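PDB 6HH2: Ras-related protein Rab-7L1 from Homo sapiens, which binds GDP and GTP as a Rab-family molecular switch in vesicle trafficking, recruiting the kinase LRRK2 to the Golgi complex and stimulating its activity. Local coordinates for residues I89-T94 against W135-D140; L124-K129 against G153-S158. The protein carries 4 engineered substitutions. All coordinates share one frame; numbering follows the deposited sequence.

Interaction 1. Residues I89-T94 against W135-D140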
loop_
_atom_site.group_PDB
_atom_site.type_symbol
_atom_site.label_atom_id
_atom_site.label_comp_id
_atom_site.label_asym_id
_atom_site.label_seq_id
_atom_site.Cartn_x
_atom_site.Cartn_y
_atom_site.Cartn_z
ATOM N N ILE A 89 3.464 1.678 -1.493
ATOM C CA ILE A 89 3.924 2.987 -1.959
ATOM C C ILE A 89 3.598 3.106 -3.435
ATOM O O ILE A 89 4.122 2.314 -4.251
ATOM C CB ILE A 89 5.410 3.206 -1.675
ATOM C CG1 ILE A 89 5.657 3.019 -0.161
ATOM C CG2 ILE A 89 5.831 4.611 -2.187
ATOM C CD1 ILE A 89 7.067 3.375 0.323
ATOM N N MET A 90 2.682 3.991 -3.786
ATOM C CA MET A 90 2.158 4.105 -5.141
ATOM C C MET A 90 2.731 5.299 -5.849
ATOM O O MET A 90 2.929 6.343 -5.228
ATOM C CB MET A 90 0.628 4.226 -5.150
ATOM C CG MET A 90 -0.066 3.060 -4.490
ATOM S SD MET A 90 -1.878 3.141 -4.612
ATOM C CE MET A 90 -2.145 3.732 -6.315
ATOM N N PHE A 91 3.025 5.123 -7.126
ATOM C CA PHE A 91 3.344 6.220 -8.010
ATOM C C PHE A 91 2.558 6.093 -9.311
ATOM O O PHE A 91 1.963 5.058 -9.616
ATOM C CB PHE A 91 4.863 6.435 -8.178
ATOM C CG PHE A 91 5.535 5.436 -9.061
ATOM C CD1 PHE A 91 5.944 4.183 -8.549
ATOM C CD2 PHE A 91 5.740 5.731 -10.424
ATOM C CE1 PHE A 91 6.548 3.251 -9.394
ATOM C CE2 PHE A 91 6.368 4.809 -11.269
ATOM C CZ PHE A 91 6.797 3.581 -10.749
ATOM N N ASP A 92 2.533 7.179 -10.073
ATOM C CA ASP A 92 1.922 7.224 -11.400
ATOM C C ASP A 92 3.029 7.090 -12.446
ATOM O O ASP A 92 3.925 7.943 -12.518
ATOM C CB ASP A 92 1.205 8.584 -11.479
ATOM C CG ASP A 92 0.587 8.903 -12.852
ATOM O OD1 ASP A 92 0.805 8.184 -13.846
ATOM O OD2 ASP A 92 -0.084 9.971 -12.915
ATOM N N VAL A 93 2.991 5.986 -13.234
ATOM C CA VAL A 93 4.037 5.773 -14.249
ATOM C C VAL A 93 4.234 6.915 -15.238
ATOM O O VAL A 93 5.298 7.036 -15.853
ATOM C CB VAL A 93 3.852 4.457 -15.041
ATOM C CG1 VAL A 93 4.061 3.266 -14.161
ATOM C CG2 VAL A 93 2.488 4.427 -15.776
ATOM N N THR A 94 3.227 7.769 -15.381
ATOM C CA THR A 94 3.235 8.847 -16.335
ATOM C C THR A 94 3.770 10.148 -15.725
ATOM O O THR A 94 3.954 11.130 -16.453
ATOM C CB THR A 94 1.756 8.872 -16.698
ATOM O OG1 THR A 94 0.964 9.649 -15.805
ATOM C CG2 THR A 94 1.220 7.635 -17.252
ATOM N N TRP A 135 4.760 6.167 -20.736
ATOM C CA TRP A 135 5.248 6.288 -19.375
ATOM C C TRP A 135 6.419 7.267 -19.310
ATOM O O TRP A 135 7.090 7.546 -20.311
ATOM C CB TRP A 135 5.760 4.927 -18.910
ATOM C CG TRP A 135 4.745 3.826 -18.766
ATOM C CD1 TRP A 135 3.449 3.785 -19.221
ATOM C CD2 TRP A 135 4.970 2.601 -18.089
ATOM N NE1 TRP A 135 2.869 2.588 -18.885
ATOM C CE2 TRP A 135 3.783 1.842 -18.178
ATOM C CE3 TRP A 135 6.067 2.079 -17.396
ATOM C CZ2 TRP A 135 3.671 0.554 -17.623
ATOM C CZ3 TRP A 135 5.955 0.822 -16.834
ATOM C CH2 TRP A 135 4.765 0.072 -16.946
ATOM N N ALA A 136 6.661 7.789 -18.112
ATOM C CA ALA A 136 7.756 8.713 -17.871
ATOM C C ALA A 136 8.986 8.018 -17.317
ATOM O O ALA A 136 10.014 8.671 -17.122
ATOM C CB ALA A 136 7.311 9.814 -16.899
ATOM N N VAL A 137 8.891 6.711 -17.047
ATOM C CA VAL A 137 9.995 5.893 -16.568
ATOM C C VAL A 137 9.939 4.572 -17.325
ATOM O O VAL A 137 8.894 4.177 -17.864
ATOM C CB VAL A 137 9.892 5.620 -15.048
ATOM C CG1 VAL A 137 9.952 6.958 -14.277
ATOM C CG2 VAL A 137 8.597 4.874 -14.703
ATOM N N SER A 138 11.071 3.865 -17.348
ATOM C CA SER A 138 11.127 2.537 -17.935
ATOM C C SER A 138 11.083 1.460 -16.857
ATOM O O SER A 138 11.390 1.708 -15.695
ATOM C CB SER A 138 12.428 2.360 -18.731
ATOM O OG SER A 138 13.555 2.369 -17.855
ATOM N N ARG A 139 10.770 0.226 -17.275
ATOM C CA ARG A 139 10.702 -0.857 -16.297
ATOM C C ARG A 139 12.072 -1.143 -15.697
ATOM O O ARG A 139 12.181 -1.438 -14.503
ATOM C CB ARG A 139 10.096 -2.109 -16.940
ATOM C CG ARG A 139 8.597 -1.970 -17.229
ATOM C CD ARG A 139 8.081 -3.111 -18.158
ATOM N NE ARG A 139 6.621 -3.037 -18.345
ATOM C CZ ARG A 139 6.038 -2.362 -19.340
ATOM N NH1 ARG A 139 6.784 -1.684 -20.212
ATOM N NH2 ARG A 139 4.716 -2.353 -19.470
ATOM N N ASP A 140 13.127 -1.084 -16.513
ATOM C CA ASP A 140 14.465 -1.291 -15.962
ATOM C C ASP A 140 14.803 -0.224 -14.931
ATOM O O ASP A 140 15.393 -0.525 -13.888
ATOM C CB ASP A 140 15.524 -1.349 -17.067
ATOM C CG ASP A 140 15.518 -2.687 -17.838
ATOM O OD1 ASP A 140 14.849 -3.661 -17.395
ATOM O OD2 ASP A 140 16.181 -2.766 -18.896
#
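With chi1 of V93 at -67°, CG1 lies anti to the carbonyl carbon and CG2 falls between the backbone N and that carbon, which aims CG2 at the indole of W135; the tryptophan's own CG is also anti to its carbonyl carbon, and the ring turns one face to the valine. CG2 of V93 sits 3.5 Å from the centroid of the five-membered ring of W135, almost on the ring normal, a CH-pi contact, while CG1 reaches over the six-membered ring near CE3. A short branched residue suits this place because both methyls can spread over one indole face. R139 NH1 lies over the opposite face, toward its rim, and the indole N-H is used by the carbonyl of S130.

The backbone fastens the same spot: A136 N donates to V93 O at 2.7 Å, with an N-H...O angle of 170°. The small A136 lets its CB rest 3.6 Å from T94 O. Farther in, V137 CG2 meets the edge of the F91 ring, 4.1 Å from CE2, and both side chains also pack on F99 of helix 96-112. At the last residue of the strand, D92 OD1 accepts from T94 N at 2.9 Å, closing an Asx turn around V93, whose O faces the 135-140 loop. The contact thus joins the C-terminal end of a central strand of the Ras-type G domain, finished by this turn, to the loop leading into helix 139-148.

Interaction 2. Residues L124-K129 against G153-S158. With GDP (guanosine-5'-diphosphate), chain B.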
loop_
_atom_site.group_PDB
_atom_site.type_symbol
_atom_site.label_atom_id
_atom_site.label_comp_id
_atom_site.label_asym_id
_atom_site.label_seq_id
_atom_site.Cartn_x
_atom_site.Cartn_y
_atom_site.Cartn_z
ATOM N N LEU A 124 5.826 -2.481 -0.736
ATOM C CA LEU A 124 5.485 -2.905 -2.093
ATOM C C LEU A 124 5.305 -1.650 -2.933
ATOM O O LEU A 124 4.492 -0.782 -2.587
ATOM C CB LEU A 124 4.189 -3.708 -2.049
ATOM C CG LEU A 124 3.630 -4.023 -3.415
ATOM C CD1 LEU A 124 4.634 -4.881 -4.288
ATOM C CD2 LEU A 124 2.309 -4.771 -3.227
ATOM N N LEU A 125 6.124 -1.483 -3.956
ATOM C CA LEU A 125 6.058 -0.337 -4.852
ATOM C C LEU A 125 5.106 -0.649 -6.014
ATOM O O LEU A 125 5.324 -1.633 -6.724
ATOM C CB LEU A 125 7.465 -0.029 -5.337
ATOM C CG LEU A 125 7.598 1.152 -6.322
ATOM C CD1 LEU A 125 7.319 2.492 -5.609
ATOM C CD2 LEU A 125 9.042 1.190 -6.936
ATOM N N LEU A 126 4.039 0.149 -6.169
ATOM C CA LEU A 126 3.077 -0.046 -7.247
ATOM C C LEU A 126 3.247 1.049 -8.300
ATOM O O LEU A 126 3.034 2.242 -8.011
ATOM C CB LEU A 126 1.640 -0.053 -6.745
ATOM C CG LEU A 126 1.278 -1.148 -5.733
ATOM C CD1 LEU A 126 -0.214 -1.141 -5.555
ATOM C CD2 LEU A 126 1.683 -2.536 -6.228
ATOM N N ALA A 127 3.616 0.632 -9.503
ATOM C CA ALA A 127 3.723 1.511 -10.672
ATOM C C ALA A 127 2.330 1.546 -11.274
ATOM O O ALA A 127 1.987 0.745 -12.168
ATOM C CB ALA A 127 4.756 0.912 -11.637
ATOM N N ASN A 128 1.533 2.484 -10.778
ATOM C CA ASN A 128 0.111 2.515 -11.128
ATOM C C ASN A 128 -0.128 3.336 -12.394
ATOM O O ASN A 128 0.739 4.080 -12.855
ATOM C CB ASN A 128 -0.745 3.029 -9.941
ATOM C CG ASN A 128 -2.232 2.777 -10.164
ATOM O OD1 ASN A 128 -2.617 1.699 -10.595
ATOM N ND2 ASN A 128 -3.071 3.792 -9.889
ATOM N N LYS A 129 -1.355 3.216 -12.926
ATOM C CA LYS A 129 -1.771 3.815 -14.207
ATOM C C LYS A 129 -1.007 3.217 -15.387
ATOM O O LYS A 129 -0.740 3.905 -16.379
ATOM C CB LYS A 129 -1.712 5.355 -14.219
ATOM C CG LYS A 129 -2.325 6.040 -12.971
ATOM C CD LYS A 129 -2.743 7.449 -13.313
ATOM C CE LYS A 129 -3.181 8.109 -12.015
ATOM N NZ LYS A 129 -3.677 9.533 -12.341
ATOM N N GLY A 153 9.499 -5.386 -3.142
ATOM C CA GLY A 153 9.371 -5.651 -4.568
ATOM C C GLY A 153 8.520 -4.581 -5.192
ATOM O O GLY A 153 8.071 -3.638 -4.510
ATOM N N TRP A 154 8.231 -4.764 -6.478
ATOM C CA TRP A 154 7.449 -3.809 -7.247
ATOM C C TRP A 154 6.671 -4.543 -8.329
ATOM O O TRP A 154 7.086 -5.629 -8.779
ATOM C CB TRP A 154 8.341 -2.708 -7.873
ATOM C CG TRP A 154 9.146 -3.224 -9.072
ATOM C CD1 TRP A 154 10.346 -3.852 -9.042
ATOM C CD2 TRP A 154 8.767 -3.124 -10.452
ATOM N NE1 TRP A 154 10.775 -4.142 -10.359
ATOM C CE2 TRP A 154 9.804 -3.673 -11.223
ATOM C CE3 TRP A 154 7.658 -2.554 -11.104
ATOM C CZ2 TRP A 154 9.737 -3.723 -12.650
ATOM C CZ3 TRP A 154 7.606 -2.572 -12.489
ATOM C CH2 TRP A 154 8.623 -3.160 -13.241
ATOM N N THR A 155 5.540 -3.932 -8.730
ATOM C CA THR A 155 4.834 -4.391 -9.909
ATOM C C THR A 155 4.042 -3.257 -10.512
ATOM O O THR A 155 3.743 -2.258 -9.865
ATOM C CB THR A 155 3.909 -5.577 -9.568
ATOM O OG1 THR A 155 3.311 -6.121 -10.767
ATOM C CG2 THR A 155 2.805 -5.205 -8.616
ATOM N N GLU A 156 3.717 -3.408 -11.784
ATOM C CA GLU A 156 2.838 -2.467 -12.450
ATOM C C GLU A 156 1.405 -2.846 -12.145
ATOM O O GLU A 156 1.078 -4.018 -11.972
ATOM C CB GLU A 156 3.083 -2.467 -13.956
ATOM C CG GLU A 156 2.685 -3.740 -14.646
ATOM C CD GLU A 156 2.773 -3.674 -16.166
ATOM O OE1 GLU A 156 3.638 -2.963 -16.686
ATOM O OE2 GLU A 156 2.029 -4.433 -16.838
ATOM N N THR A 157 0.544 -1.825 -12.032
ATOM C CA THR A 157 -0.864 -2.057 -11.742
ATOM C C THR A 157 -1.683 -1.032 -12.509
ATOM O O THR A 157 -1.159 0.004 -12.955
ATOM C CB THR A 157 -1.201 -1.820 -10.258
ATOM O OG1 THR A 157 -0.893 -0.450 -9.887
ATOM C CG2 THR A 157 -0.407 -2.752 -9.372
ATOM N N SER A 158 -2.945 -1.385 -12.765
ATOM C CA SER A 158 -3.933 -0.405 -13.197
ATOM C C SER A 158 -5.127 -0.541 -12.272
ATOM O O SER A 158 -5.908 -1.491 -12.400
ATOM C CB SER A 158 -4.303 -0.589 -14.672
ATOM O OG SER A 158 -5.381 0.295 -15.025
HETATM P PB GDP B . -5.131 9.806 -4.914
HETATM O O1B GDP B . -3.803 9.150 -4.844
HETATM O O2B GDP B . -5.074 11.294 -5.004
HETATM O O3B GDP B . -6.103 9.318 -3.858
HETATM O O3A GDP B . -5.708 9.350 -6.382
HETATM P PA GDP B . -7.201 8.983 -6.795
HETATM O O1A GDP B . -7.572 7.583 -6.376
HETATM O O2A GDP B . -8.115 10.111 -6.339
HETATM O "O5'" GDP B . -7.109 8.991 -8.385
HETATM C "C5'" GDP B . -6.770 10.168 -9.103
HETATM C "C4'" GDP B . -7.293 10.054 -10.532
HETATM O "O4'" GDP B . -6.550 8.981 -11.202
HETATM C "C3'" GDP B . -8.741 9.609 -10.539
HETATM O "O3'" GDP B . -9.343 10.281 -11.658
HETATM C "C2'" GDP B . -8.668 8.117 -10.797
HETATM O "O2'" GDP B . -9.829 7.676 -11.488
HETATM C "C1'" GDP B . -7.466 8.050 -11.697
HETATM N N9 GDP B . -6.810 6.739 -11.643
HETATM C C8 GDP B . -6.536 6.021 -10.516
HETATM N N7 GDP B . -5.887 4.857 -10.845
HETATM C C5 GDP B . -5.750 4.867 -12.192
HETATM C C6 GDP B . -5.183 3.959 -13.186
HETATM O O6 GDP B . -4.686 2.867 -12.851
HETATM N N1 GDP B . -5.238 4.363 -14.461
HETATM C C2 GDP B . -5.793 5.499 -14.911
HETATM N N2 GDP B . -5.830 5.800 -16.267
HETATM N N3 GDP B . -6.369 6.359 -14.037
HETATM C C4 GDP B . -6.349 6.069 -12.718
#
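L124 opens the pairing by laying CD1 against the carbonyl of G153, 3.7 Å from its O. L125 follows with two backbone bonds, its N to G153 O and its O from T155 N, as expected for parallel strands, and its CB packs 3.8 Å from CB of W154. On the other face of the sheet L126 splays CD2 between two threonine methyls, CG2 of T155 and CG2 of T157, each at 3.8 Å, so branched residues fill the space beside it. A127 continues the pairing through its N to T155 O and its O from T157 N; its small CB leaves room for F91 and V93.

At N128 the side chain takes over. Its CG stands anti to the backbone N (chi1 -167°), and OD1 accepts from T157 OG1 at 2.8 Å and from V159 N, while ND2 donates to V21 O and lies 3.2 Å from GDP N7. These partners fix the amide's rotation beside the guanine. K129 lays its extended aliphatic chain over one face of the guanine, CG 3.5 Å from C6 of GDP, and its NZ reaches O4' of GDP at 3.1 Å and A20 O. N128, K129 and D131, whose OD1 bonds to GDP, fit the NKxD motif of Ras-type GTPases; S158, its OG bonded to D131, starts the counterpart of their SAK motif.

Strand 123-128, helix 139-148 and edge strand 153-156 form a beta-alpha-beta unit, and 123-128 has 86-92 on its other side. Helix 139-148 packs on L125 and W154, while helix 165-178 covers the face that carries T155 and also touches T157.

Overall arrangement
Interactions 1 and 2 lie with their centres about 8 Å apart and share the sheet, strand 86-92 bonding to strand 123-128 through F91 O and N128 N at 2.9 Å. Their segments alternate along the chain, 135-140 lying on the connection from 124-129 to 153-158. Side chains of interaction 1 also reach interaction 2: V93 CG2 lies 3.3 Å from the backbone O of K129 and W135 CH2 3.2 Å from E156 OE1, which forms a salt bridge with R139. Interaction 2 carries N128, K129 and S158 of the nucleotide pocket. Interaction 1 lies farther from it, the V93 side chain about 5 Å from that of K129 and the T94 side chain about 7 Å from GDP.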